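Local coordinates for protein probable mannosyltransferase KTR4 (Saccharomyces cerevisiae, PDB 5A07) that is a probable mannosyltransferase with a GT-A fold, a yeast protein whose lumenal part holds guanosine-5'-diphosphate together with a manganese ion, at residues 140-146 against 164-169; 115-119 against 231-235; 292-298 against 420-425. One frame throughout, in Å; residues are numbered along the deposited sequence.

From the N terminus, the first segment met is 115-119, at the start of helix 116-131, which leads into strand 138-142. Contact 1 then closes a short loop, pairing that strand with 164-168; 17 residues, helix 148-156 among them, separate segments 140-146 and 164-169. The chain returns at 231-235, past strand 227-230, to close contact 2 over 111 intervening residues, so contact 1 is nested inside it. Both touch the GDP, their centres about 14 Å apart. Contact 3 follows in series: segments 292-298 and 420-425, with 121 residues between them, pack helix 293-297 on helix 418-425. It lies on the opposite side of the chain's centre and ties the C-terminal region to the core.

Contact 1. Residues 140-146 against 164-169; sequences FLNDEEF and VEFGTI. With GDP (guanosine-5'-diphosphate), chain F.
With CG of Phe140 and CG of Phe166 each turned anti to its own carbonyl carbon (chi1 -61° and -58°), the two rings project alongside each other from one face of a parallel strand pair. Strands 138-142 and 164-168 are the two arms of a beta-alpha-beta unit in the GT-A sheet; the connecting helix 148-156 lays Ile154 on Phe140 and Lys151 on Phe166. The phenyl planes are nearly parallel (13°) but displaced, with little overlap, and Phe140 CD1 meets Phe166 CE2 at 3.6 Å. Phe146 completes the cluster: the edge of Phe166 is directed at one face of its ring, a T-shaped pair with centroids 5.6 Å apart, while Asn142 CB lies over the opposite face, near the rim. Four backbone hydrogen bonds join the two segments, the last from Ile169 N to Asn142 O at 2.8 Å. Beyond it the chain bends through an Asx turn, in which Asn142 OD1 receives Glu144 N from above the amide plane. The same oxygen accepts from GDP N2 at 2.9 Å, and Asp143 OD1 accepts from GDP N1 at 2.7 Å, so the turn reads the guanine edge. Thr168 OG1 donates to Glu145 OE1 at 3.0 Å from above the carboxylate plane, and accepts from a water that takes the Phe146 N-H.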
loop_
_atom_site.group_PDB
_atom_site.type_symbol
_atom_site.label_atom_id
_atom_site.label_comp_id
_atom_site.label_asym_id
_atom_site.label_seq_id
_atom_site.Cartn_x
_atom_site.Cartn_y
_atom_site.Cartn_z
ATOM N N PHE B 140 -7.654 9.454 14.064
ATOM C CA PHE B 140 -8.353 8.212 14.113
ATOM C C PHE B 140 -9.767 8.347 13.506
ATOM O O PHE B 140 -10.489 9.296 13.848
ATOM C CB PHE B 140 -8.528 7.745 15.550
ATOM C CG PHE B 140 -7.249 7.520 16.255
ATOM C CD1 PHE B 140 -6.585 8.566 16.868
ATOM C CD2 PHE B 140 -6.667 6.279 16.240
ATOM C CE1 PHE B 140 -5.401 8.385 17.516
ATOM C CE2 PHE B 140 -5.457 6.100 16.890
ATOM C CZ PHE B 140 -4.833 7.107 17.521
ATOM N N LEU B 141 -10.151 7.383 12.701
ATOM C CA LEU B 141 -11.462 7.344 12.081
ATOM C C LEU B 141 -12.142 6.069 12.317
ATOM O O LEU B 141 -11.512 5.039 12.417
ATOM C CB LEU B 141 -11.374 7.556 10.551
ATOM C CG LEU B 141 -10.688 8.816 10.048
ATOM C CD1 LEU B 141 -10.560 8.900 8.487
ATOM C CD2 LEU B 141 -11.381 10.075 10.612
ATOM N N ASN B 142 -13.488 6.113 12.438
ATOM C CA ASN B 142 -14.271 4.934 12.694
ATOM C C ASN B 142 -15.666 5.105 12.060
ATOM O O ASN B 142 -16.145 6.235 11.963
ATOM C CB ASN B 142 -14.344 4.807 14.236
ATOM C CG ASN B 142 -15.002 3.510 14.742
ATOM O OD1 ASN B 142 -15.525 2.651 14.016
ATOM N ND2 ASN B 142 -14.954 3.374 16.064
ATOM N N ASP B 143 -16.302 4.010 11.679
ATOM C CA ASP B 143 -17.688 4.072 11.190
ATOM C C ASP B 143 -18.697 4.238 12.343
ATOM O O ASP B 143 -19.819 4.615 12.082
ATOM C CB ASP B 143 -18.060 2.832 10.359
ATOM C CG ASP B 143 -17.882 1.531 11.103
ATOM O OD1 ASP B 143 -16.795 1.242 11.653
ATOM O OD2 ASP B 143 -18.816 0.715 11.123
ATOM N N GLU B 144 -18.293 3.920 13.577
ATOM C CA GLU B 144 -19.072 4.193 14.802
ATOM C C GLU B 144 -18.360 5.270 15.518
ATOM O O GLU B 144 -17.196 5.524 15.216
ATOM C CB GLU B 144 -19.059 2.979 15.688
ATOM C CG GLU B 144 -19.783 1.791 15.150
ATOM C CD GLU B 144 -19.685 0.655 16.163
ATOM O OE1 GLU B 144 -18.874 0.787 17.137
ATOM O OE2 GLU B 144 -20.412 -0.360 16.021
ATOM N N GLU B 145 -19.014 5.879 16.514
ATOM C CA GLU B 145 -18.413 6.910 17.334
ATOM C C GLU B 145 -17.374 6.267 18.249
ATOM O O GLU B 145 -17.635 5.261 18.850
ATOM C CB GLU B 145 -19.407 7.626 18.243
ATOM C CG GLU B 145 -20.748 8.035 17.639
ATOM C CD GLU B 145 -20.744 9.332 16.819
ATOM O OE1 GLU B 145 -19.855 10.224 16.976
ATOM O OE2 GLU B 145 -21.681 9.455 15.984
ATOM N N PHE B 146 -16.242 6.886 18.397
ATOM C CA PHE B 146 -15.259 6.434 19.404
ATOM C C PHE B 146 -15.803 6.701 20.804
ATOM O O PHE B 146 -16.305 7.805 21.065
ATOM C CB PHE B 146 -13.938 7.186 19.205
ATOM C CG PHE B 146 -13.122 6.686 18.034
ATOM C CD1 PHE B 146 -12.531 5.445 18.097
ATOM C CD2 PHE B 146 -12.955 7.449 16.904
ATOM C CE1 PHE B 146 -11.746 4.953 17.057
ATOM C CE2 PHE B 146 -12.161 6.968 15.847
ATOM C CZ PHE B 146 -11.572 5.716 15.934
ATOM N N VAL B 164 -4.002 14.474 18.997
ATOM C CA VAL B 164 -4.828 13.407 18.547
ATOM C C VAL B 164 -6.220 13.923 18.131
ATOM O O VAL B 164 -6.779 14.737 18.841
ATOM C CB VAL B 164 -4.949 12.293 19.567
ATOM C CG1 VAL B 164 -3.549 11.736 19.890
ATOM C CG2 VAL B 164 -5.537 12.830 20.868
ATOM N N GLU B 165 -6.748 13.483 17.007
ATOM C CA GLU B 165 -8.115 13.835 16.617
ATOM C C GLU B 165 -8.875 12.601 16.272
ATOM O O GLU B 165 -8.306 11.622 15.749
ATOM C CB GLU B 165 -8.095 14.825 15.433
ATOM C CG GLU B 165 -7.462 16.179 15.786
ATOM C CD GLU B 165 -7.475 17.227 14.651
ATOM O OE1 GLU B 165 -7.682 16.866 13.460
ATOM O OE2 GLU B 165 -7.118 18.387 14.951
ATOM N N PHE B 166 -10.143 12.586 16.647
ATOM C CA PHE B 166 -11.031 11.449 16.438
ATOM C C PHE B 166 -12.211 11.826 15.632
ATOM O O PHE B 166 -12.875 12.827 15.974
ATOM C CB PHE B 166 -11.571 10.948 17.801
ATOM C CG PHE B 166 -10.461 10.552 18.779
ATOM C CD1 PHE B 166 -9.883 11.505 19.619
ATOM C CD2 PHE B 166 -9.948 9.253 18.796
ATOM C CE1 PHE B 166 -8.860 11.172 20.496
ATOM C CE2 PHE B 166 -8.922 8.919 19.648
ATOM C CZ PHE B 166 -8.352 9.863 20.477
ATOM N N GLY B 167 -12.509 11.062 14.603
ATOM C CA GLY B 167 -13.628 11.347 13.728
ATOM C C GLY B 167 -14.473 10.167 13.420
ATOM O O GLY B 167 -14.012 9.021 13.268
ATOM N N THR B 168 -15.764 10.443 13.263
ATOM C CA THR B 168 -16.662 9.436 12.798
ATOM C C THR B 168 -16.935 9.553 11.288
ATOM O O THR B 168 -16.994 10.590 10.784
ATOM C CB THR B 168 -18.033 9.574 13.531
ATOM O OG1 THR B 168 -17.751 9.657 14.925
ATOM C CG2 THR B 168 -18.894 8.353 13.289
ATOM N N ILE B 169 -17.152 8.470 10.613
ATOM C CA ILE B 169 -17.373 8.534 9.167
ATOM C C ILE B 169 -18.883 8.516 8.985
ATOM O O ILE B 169 -19.540 7.634 9.504
ATOM C CB ILE B 169 -16.814 7.300 8.463
ATOM C CG1 ILE B 169 -15.289 7.193 8.720
ATOM C CG2 ILE B 169 -17.136 7.353 6.947
ATOM C CD1 ILE B 169 -14.768 5.798 8.515
HETATM P PB GDP F . -6.518 -6.956 6.873
HETATM O O1B GDP F . -6.655 -8.324 7.426
HETATM O O2B GDP F . -6.836 -6.731 5.509
HETATM O O3B GDP F . -5.294 -6.279 7.362
HETATM O O3A GDP F . -7.827 -6.255 7.527
HETATM P PA GDP F . -8.043 -5.462 8.883
HETATM O O1A GDP F . -9.141 -5.989 9.701
HETATM O O2A GDP F . -6.828 -5.137 9.649
HETATM O "O5'" GDP F . -8.612 -4.107 8.307
HETATM C "C5'" GDP F . -7.900 -3.010 7.721
HETATM C "C4'" GDP F . -7.959 -1.741 8.555
HETATM O "O4'" GDP F . -9.327 -1.317 8.594
HETATM C "C3'" GDP F . -7.492 -1.899 9.993
HETATM O "O3'" GDP F . -6.942 -0.636 10.440
HETATM C "C2'" GDP F . -8.796 -2.247 10.729
HETATM O "O2'" GDP F . -8.771 -1.827 12.087
HETATM C "C1'" GDP F . -9.762 -1.412 9.965
HETATM N N9 GDP F . -11.130 -1.978 9.894
HETATM C C8 GDP F . -11.548 -3.135 9.320
HETATM N N7 GDP F . -12.934 -3.230 9.434
HETATM C C5 GDP F . -13.358 -2.096 10.071
HETATM C C6 GDP F . -14.678 -1.578 10.481
HETATM O O6 GDP F . -15.655 -2.336 10.183
HETATM N N1 GDP F . -14.715 -0.403 11.124
HETATM C C2 GDP F . -13.571 0.316 11.431
HETATM N N2 GDP F . -13.681 1.471 12.079
HETATM N N3 GDP F . -12.325 -0.125 11.077
HETATM C C4 GDP F . -12.191 -1.260 10.366
HETATM O O HOH W 1 -20.764 4.949 9.469
HETATM O O HOH W 2 -15.865 9.472 16.911
#

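Contact 2. Residues 115-119 against 231-235; sequences DLEDI and LEPNV. With MN (manganese (II) ion), chain G; GDP (guanosine-5'-diphosphate), chain F.
Pro233 lies between the first turn of helix 116-131 and the ribose of GDP, each part of its ring meeting something different. Its CB sits against Asp118 CB at 3.6 Å, its CG approaches Asp115 CB at 4.1 Å, and its CD lies 3.4 Å from GDP O3'. Asp115 crosses the proline at a slant, its carboxylate continuing past the ring toward the ribose; OD2 is held by a salt bridge from Arg112. Ile119 packs against the backbone of the same loop. Its CG1 stands roughly anti to the backbone N (chi1 -158°), and the bend at chi2 then brings CD1 to the peptide link itself, 3.6 Å from both Glu232 C and Pro233 N; CD1 also touches Leu231 CG at 4.2 Å. The only direct hydrogen bond between the two segments runs from Asn234 N to Asp118 O, 3.0 Å long and fairly straight at the hydrogen (164°), yet the donor stands well above the carbonyl plane. Asn234 has a left-handed backbone conformation, which turns the chain there. Ser122 OG, one turn further along the helix, binds Glu232 O and Val235 N and so braces this bend.

Glu232 starts out away from the helix, and its chain, extended beyond CG, delivers OE1 to the manganese ion at 2.2 Å, while OE2 is paired with Arg230. Pro233 O accepts a hydrogen at 2.7 Å from a water that is itself a metal ligand. That water, a second water, O2A and O3B of GDP, and His381 complete six ligands around the manganese. The loop, with its Glu-Pro-Asn sequence, follows a core strand and probably corresponds to the DXD metal-binding motif of GT-A glycosyltransferases.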
loop_
_atom_site.group_PDB
_atom_site.type_symbol
_atom_site.label_atom_id
_atom_site.label_comp_id
_atom_site.label_asym_id
_atom_site.label_seq_id
_atom_site.Cartn_x
_atom_site.Cartn_y
_atom_site.Cartn_z
ATOM N N ASP B 115 -10.411 -2.206 18.903
ATOM C CA ASP B 115 -9.007 -2.398 18.464
ATOM C C ASP B 115 -8.097 -1.662 19.385
ATOM O O ASP B 115 -6.890 -1.533 19.136
ATOM C CB ASP B 115 -8.846 -1.853 17.057
ATOM C CG ASP B 115 -9.482 -2.725 16.030
ATOM O OD1 ASP B 115 -9.318 -3.966 16.132
ATOM O OD2 ASP B 115 -10.176 -2.220 15.127
ATOM N N LEU B 116 -8.640 -1.129 20.477
ATOM C CA LEU B 116 -7.842 -0.254 21.320
ATOM C C LEU B 116 -6.461 -0.804 21.753
ATOM O O LEU B 116 -5.421 -0.157 21.559
ATOM C CB LEU B 116 -8.602 0.174 22.596
ATOM C CG LEU B 116 -7.772 0.990 23.519
ATOM C CD1 LEU B 116 -7.426 2.330 22.928
ATOM C CD2 LEU B 116 -8.628 1.175 24.806
ATOM N N GLU B 117 -6.454 -2.028 22.229
ATOM C CA GLU B 117 -5.164 -2.558 22.713
ATOM C C GLU B 117 -4.137 -2.791 21.611
ATOM O O GLU B 117 -2.952 -2.495 21.792
ATOM C CB GLU B 117 -5.403 -3.862 23.454
ATOM C CG GLU B 117 -6.136 -3.700 24.711
ATOM C CD GLU B 117 -6.382 -5.069 25.369
ATOM O OE1 GLU B 117 -7.205 -5.877 24.819
ATOM O OE2 GLU B 117 -5.697 -5.293 26.421
ATOM N N ASP B 118 -4.610 -3.228 20.476
ATOM C CA ASP B 118 -3.760 -3.583 19.323
ATOM C C ASP B 118 -3.263 -2.343 18.632
ATOM O O ASP B 118 -2.162 -2.316 18.145
ATOM C CB ASP B 118 -4.561 -4.487 18.374
ATOM C CG ASP B 118 -4.601 -5.921 18.863
ATOM O OD1 ASP B 118 -3.855 -6.237 19.834
ATOM O OD2 ASP B 118 -5.350 -6.728 18.312
ATOM N N ILE B 119 -4.082 -1.313 18.579
ATOM C CA ILE B 119 -3.604 -0.048 18.025
ATOM C C ILE B 119 -2.667 0.637 18.933
ATOM O O ILE B 119 -1.671 1.242 18.469
ATOM C CB ILE B 119 -4.751 0.884 17.514
ATOM C CG1 ILE B 119 -4.195 1.873 16.492
ATOM C CG2 ILE B 119 -5.455 1.628 18.661
ATOM C CD1 ILE B 119 -3.655 1.328 15.193
ATOM N N LEU B 231 -1.467 3.552 9.611
ATOM C CA LEU B 231 -1.104 2.651 10.686
ATOM C C LEU B 231 -2.272 1.713 10.988
ATOM O O LEU B 231 -3.430 2.147 11.076
ATOM C CB LEU B 231 -0.812 3.466 11.932
ATOM C CG LEU B 231 -0.258 2.667 13.082
ATOM C CD1 LEU B 231 1.137 2.123 12.789
ATOM C CD2 LEU B 231 -0.207 3.594 14.283
ATOM N N GLU B 232 -1.997 0.413 11.081
ATOM C CA GLU B 232 -3.024 -0.572 11.414
ATOM C C GLU B 232 -2.704 -1.220 12.766
ATOM O O GLU B 232 -1.574 -1.134 13.255
ATOM C CB GLU B 232 -3.094 -1.693 10.382
ATOM C CG GLU B 232 -3.624 -1.217 9.051
ATOM C CD GLU B 232 -4.298 -2.278 8.202
ATOM O OE1 GLU B 232 -4.220 -3.498 8.503
ATOM O OE2 GLU B 232 -4.719 -1.883 7.097
ATOM N N PRO B 233 -3.718 -1.794 13.383
ATOM C CA PRO B 233 -3.464 -2.462 14.654
ATOM C C PRO B 233 -2.498 -3.639 14.524
ATOM O O PRO B 233 -2.459 -4.298 13.486
ATOM C CB PRO B 233 -4.850 -2.990 15.065
ATOM C CG PRO B 233 -5.791 -2.129 14.348
ATOM C CD PRO B 233 -5.125 -1.847 13.033
ATOM N N ASN B 234 -1.780 -3.917 15.608
ATOM C CA ASN B 234 -0.998 -5.158 15.693
ATOM C C ASN B 234 0.194 -5.266 14.690
ATOM O O ASN B 234 0.482 -6.327 14.201
ATOM C CB ASN B 234 -1.913 -6.370 15.510
ATOM C CG ASN B 234 -1.321 -7.616 16.128
ATOM O OD1 ASN B 234 -0.461 -7.539 17.007
ATOM N ND2 ASN B 234 -1.732 -8.775 15.632
ATOM N N VAL B 235 0.867 -4.156 14.431
ATOM C CA VAL B 235 2.040 -4.184 13.575
ATOM C C VAL B 235 3.223 -3.853 14.398
ATOM O O VAL B 235 3.115 -3.374 15.552
ATOM C CB VAL B 235 1.899 -3.220 12.369
ATOM C CG1 VAL B 235 0.663 -3.542 11.624
ATOM C CG2 VAL B 235 1.872 -1.753 12.806
HETATM MN MN MN G . -4.612 -5.491 9.280
HETATM P PB GDP F . -6.518 -6.956 6.873
HETATM O O1B GDP F . -6.655 -8.324 7.426
HETATM O O2B GDP F . -6.836 -6.731 5.509
HETATM O O3B GDP F . -5.294 -6.279 7.362
HETATM O O3A GDP F . -7.827 -6.255 7.527
HETATM P PA GDP F . -8.043 -5.462 8.883
HETATM O O1A GDP F . -9.141 -5.989 9.701
HETATM O O2A GDP F . -6.828 -5.137 9.649
HETATM O "O5'" GDP F . -8.612 -4.107 8.307
HETATM C "C5'" GDP F . -7.900 -3.010 7.721
HETATM C "C4'" GDP F . -7.959 -1.741 8.555
HETATM O "O4'" GDP F . -9.327 -1.317 8.594
HETATM C "C3'" GDP F . -7.492 -1.899 9.993
HETATM O "O3'" GDP F . -6.942 -0.636 10.440
HETATM C "C2'" GDP F . -8.796 -2.247 10.729
HETATM O "O2'" GDP F . -8.771 -1.827 12.087
HETATM C "C1'" GDP F . -9.762 -1.412 9.965
HETATM N N9 GDP F . -11.130 -1.978 9.894
HETATM C C8 GDP F . -11.548 -3.135 9.320
HETATM N N7 GDP F . -12.934 -3.230 9.434
HETATM C C5 GDP F . -13.358 -2.096 10.071
HETATM C C6 GDP F . -14.678 -1.578 10.481
HETATM O O6 GDP F . -15.655 -2.336 10.183
HETATM N N1 GDP F . -14.715 -0.403 11.124
HETATM C C2 GDP F . -13.571 0.316 11.431
HETATM N N2 GDP F . -13.681 1.471 12.079
HETATM N N3 GDP F . -12.325 -0.125 11.077
HETATM C C4 GDP F . -12.191 -1.260 10.366
HETATM O O HOH W 3 -4.212 -4.923 11.569
HETATM O O HOH W 4 -4.982 -7.643 10.205
#

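Contact 3. Residues 292-298 against 420-425; sequences AFAWLKD and TWIRHS. With ACT (acetate ion), chain H.
Aromatic packing carries the contact between Trp295 and Trp421. The benzo edge of Trp421, through CE3 and CZ3, is directed at one face of the Trp295 indole; CE3 lies 3.6 Å from Trp295 CD2, and the planes stand at 82°, a T-shaped pair. Trp295 is presented to it by a first torsion that places CG anti to the backbone N (chi1 -178°), while NE1 bonds to Asn261. Phe317 stacks on Trp295 and also meets Trp421 edge-to-face, extending the aromatic core.

Small groups pack beside the pair: Ala292 CB touches Trp421 CZ3 at 3.8 Å, and Thr420 CG2 approaches the rim of Trp295 near the ring plane, 3.8 Å from CD1. Farther along, Ala294 CB rests against His424 CB at 3.6 Å.

Among polar links, Thr420 OG1 donates to Asp298 OD2 at 2.7 Å, reaching the carboxylate on its anti side. A water also donates to that oxygen, accepts from Arg423 NH1 and bonds to His424 NE2; this mediated cluster probably stabilises the aspartate's negative charge. A second water bridges Trp295 N and Ser425 OG.

The axes of 293-297 and 420-425 come within 8.7 Å, their directions at 140°, an oblique antiparallel crossing. The arrangement is helix-helix packing around a tryptophan pair, next to the Cys315-Cys417 disulfide, joining helix 418-425, near the C terminus, to the body of the GT-A domain.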
loop_
_atom_site.group_PDB
_atom_site.type_symbol
_atom_site.label_atom_id
_atom_site.label_comp_id
_atom_site.label_asym_id
_atom_site.label_seq_id
_atom_site.Cartn_x
_atom_site.Cartn_y
_atom_site.Cartn_z
ATOM N N ALA B 292 4.395 1.865 -14.105
ATOM C CA ALA B 292 4.994 0.594 -13.737
ATOM C C ALA B 292 4.380 -0.556 -14.498
ATOM O O ALA B 292 3.818 -1.463 -13.929
ATOM C CB ALA B 292 4.884 0.386 -12.241
ATOM N N PHE B 293 4.487 -0.539 -15.831
ATOM C CA PHE B 293 3.735 -1.477 -16.642
ATOM C C PHE B 293 4.229 -2.896 -16.593
ATOM O O PHE B 293 3.438 -3.806 -16.574
ATOM C CB PHE B 293 3.693 -0.993 -18.107
ATOM C CG PHE B 293 3.173 0.400 -18.244
ATOM C CD1 PHE B 293 1.913 0.737 -17.796
ATOM C CD2 PHE B 293 3.945 1.383 -18.830
ATOM C CE1 PHE B 293 1.430 2.044 -17.913
ATOM C CE2 PHE B 293 3.453 2.673 -18.963
ATOM C CZ PHE B 293 2.203 3.007 -18.473
ATOM N N ALA B 294 5.548 -3.106 -16.531
ATOM C CA ALA B 294 6.054 -4.422 -16.429
ATOM C C ALA B 294 5.589 -5.147 -15.125
ATOM O O ALA B 294 5.231 -6.342 -15.118
ATOM C CB ALA B 294 7.570 -4.365 -16.545
ATOM N N TRP B 295 5.590 -4.416 -14.045
ATOM C CA TRP B 295 5.137 -4.934 -12.743
ATOM C C TRP B 295 3.704 -5.412 -12.783
ATOM O O TRP B 295 3.392 -6.464 -12.214
ATOM C CB TRP B 295 5.291 -3.832 -11.710
ATOM C CG TRP B 295 4.948 -4.100 -10.297
ATOM C CD1 TRP B 295 5.532 -4.992 -9.466
ATOM C CD2 TRP B 295 3.965 -3.422 -9.508
ATOM N NE1 TRP B 295 4.973 -4.926 -8.217
ATOM C CE2 TRP B 295 4.038 -3.944 -8.207
ATOM C CE3 TRP B 295 3.045 -2.453 -9.767
ATOM C CZ2 TRP B 295 3.199 -3.525 -7.189
ATOM C CZ3 TRP B 295 2.238 -1.999 -8.740
ATOM C CH2 TRP B 295 2.322 -2.546 -7.466
ATOM N N LEU B 296 2.820 -4.711 -13.483
ATOM C CA LEU B 296 1.439 -5.174 -13.698
ATOM C C LEU B 296 1.304 -6.427 -14.619
ATOM O O LEU B 296 0.348 -7.173 -14.525
ATOM C CB LEU B 296 0.626 -4.077 -14.317
ATOM C CG LEU B 296 0.599 -2.746 -13.579
ATOM C CD1 LEU B 296 -0.185 -1.716 -14.333
ATOM C CD2 LEU B 296 -0.025 -2.985 -12.184
ATOM N N LYS B 297 2.282 -6.682 -15.469
ATOM C CA LYS B 297 2.162 -7.682 -16.526
ATOM C C LYS B 297 3.059 -8.881 -16.343
ATOM O O LYS B 297 3.065 -9.760 -17.192
ATOM C CB LYS B 297 2.471 -7.028 -17.867
ATOM C CG LYS B 297 1.617 -5.868 -18.238
ATOM C CD LYS B 297 0.143 -6.170 -18.362
ATOM C CE LYS B 297 -0.131 -7.338 -19.305
ATOM N NZ LYS B 297 -1.625 -7.584 -19.499
ATOM N N ASP B 298 3.754 -9.000 -15.204
ATOM C CA ASP B 298 4.669 -10.078 -14.975
ATOM C C ASP B 298 3.941 -11.360 -14.688
ATOM O O ASP B 298 3.340 -11.552 -13.599
ATOM C CB ASP B 298 5.656 -9.796 -13.818
ATOM C CG ASP B 298 6.836 -10.764 -13.816
ATOM O OD1 ASP B 298 6.801 -11.779 -14.557
ATOM O OD2 ASP B 298 7.768 -10.612 -12.982
ATOM N N THR B 420 10.111 -8.456 -8.761
ATOM C CA THR B 420 9.586 -7.843 -9.977
ATOM C C THR B 420 9.711 -6.313 -9.961
ATOM O O THR B 420 10.160 -5.696 -10.936
ATOM C CB THR B 420 8.132 -8.285 -10.246
ATOM O OG1 THR B 420 8.131 -9.689 -10.453
ATOM C CG2 THR B 420 7.517 -7.556 -11.457
ATOM N N TRP B 421 9.398 -5.713 -8.828
ATOM C CA TRP B 421 9.542 -4.286 -8.658
ATOM C C TRP B 421 11.055 -3.867 -8.764
ATOM O O TRP B 421 11.384 -2.879 -9.451
ATOM C CB TRP B 421 8.979 -3.857 -7.241
ATOM C CG TRP B 421 8.995 -2.389 -7.075
ATOM C CD1 TRP B 421 9.979 -1.621 -6.500
ATOM C CD2 TRP B 421 8.031 -1.483 -7.593
ATOM N NE1 TRP B 421 9.681 -0.321 -6.637
ATOM C CE2 TRP B 421 8.484 -0.209 -7.316
ATOM C CE3 TRP B 421 6.834 -1.651 -8.333
ATOM C CZ2 TRP B 421 7.791 0.920 -7.684
ATOM C CZ3 TRP B 421 6.104 -0.503 -8.713
ATOM C CH2 TRP B 421 6.606 0.761 -8.409
ATOM N N ILE B 422 11.915 -4.611 -8.121
ATOM C CA ILE B 422 13.377 -4.331 -8.205
ATOM C C ILE B 422 13.849 -4.446 -9.652
ATOM O O ILE B 422 14.541 -3.550 -10.163
ATOM C CB ILE B 422 14.216 -5.276 -7.335
ATOM C CG1 ILE B 422 13.942 -4.989 -5.856
ATOM C CG2 ILE B 422 15.741 -5.103 -7.609
ATOM C CD1 ILE B 422 14.450 -6.036 -4.926
ATOM N N ARG B 423 13.467 -5.517 -10.288
ATOM C CA ARG B 423 13.945 -5.797 -11.665
ATOM C C ARG B 423 13.456 -4.780 -12.689
ATOM O O ARG B 423 14.224 -4.365 -13.571
ATOM C CB ARG B 423 13.519 -7.188 -12.056
ATOM C CG ARG B 423 13.882 -7.617 -13.503
ATOM C CD ARG B 423 13.409 -9.029 -13.781
ATOM N NE ARG B 423 14.105 -9.892 -12.879
ATOM C CZ ARG B 423 13.583 -10.774 -11.997
ATOM N NH1 ARG B 423 12.289 -10.996 -11.942
ATOM N NH2 ARG B 423 14.420 -11.437 -11.196
ATOM N N HIS B 424 12.200 -4.376 -12.594
ATOM C CA HIS B 424 11.529 -3.622 -13.666
ATOM C C HIS B 424 11.136 -2.199 -13.333
ATOM O O HIS B 424 10.886 -1.382 -14.245
ATOM C CB HIS B 424 10.254 -4.325 -14.110
ATOM C CG HIS B 424 10.513 -5.642 -14.740
ATOM N ND1 HIS B 424 11.053 -5.761 -16.005
ATOM C CD2 HIS B 424 10.302 -6.889 -14.294
ATOM C CE1 HIS B 424 11.182 -7.036 -16.294
ATOM N NE2 HIS B 424 10.742 -7.745 -15.270
ATOM N N SER B 425 11.024 -1.860 -12.060
ATOM C CA SER B 425 10.483 -0.582 -11.729
ATOM C C SER B 425 11.494 0.337 -11.162
ATOM O O SER B 425 11.231 1.518 -11.089
ATOM C CB SER B 425 9.339 -0.643 -10.731
ATOM O OG SER B 425 8.293 -1.405 -11.224
HETATM C C ACT H . -3.188 -10.217 -21.880
HETATM O O ACT H . -2.323 -11.105 -21.646
HETATM O OXT ACT H . -3.135 -9.028 -21.471
HETATM C CH3 ACT H . -4.401 -10.602 -22.720
HETATM O O HOH W 5 7.373 -1.829 -13.919
HETATM O O HOH W 6 10.318 -10.335 -14.030
#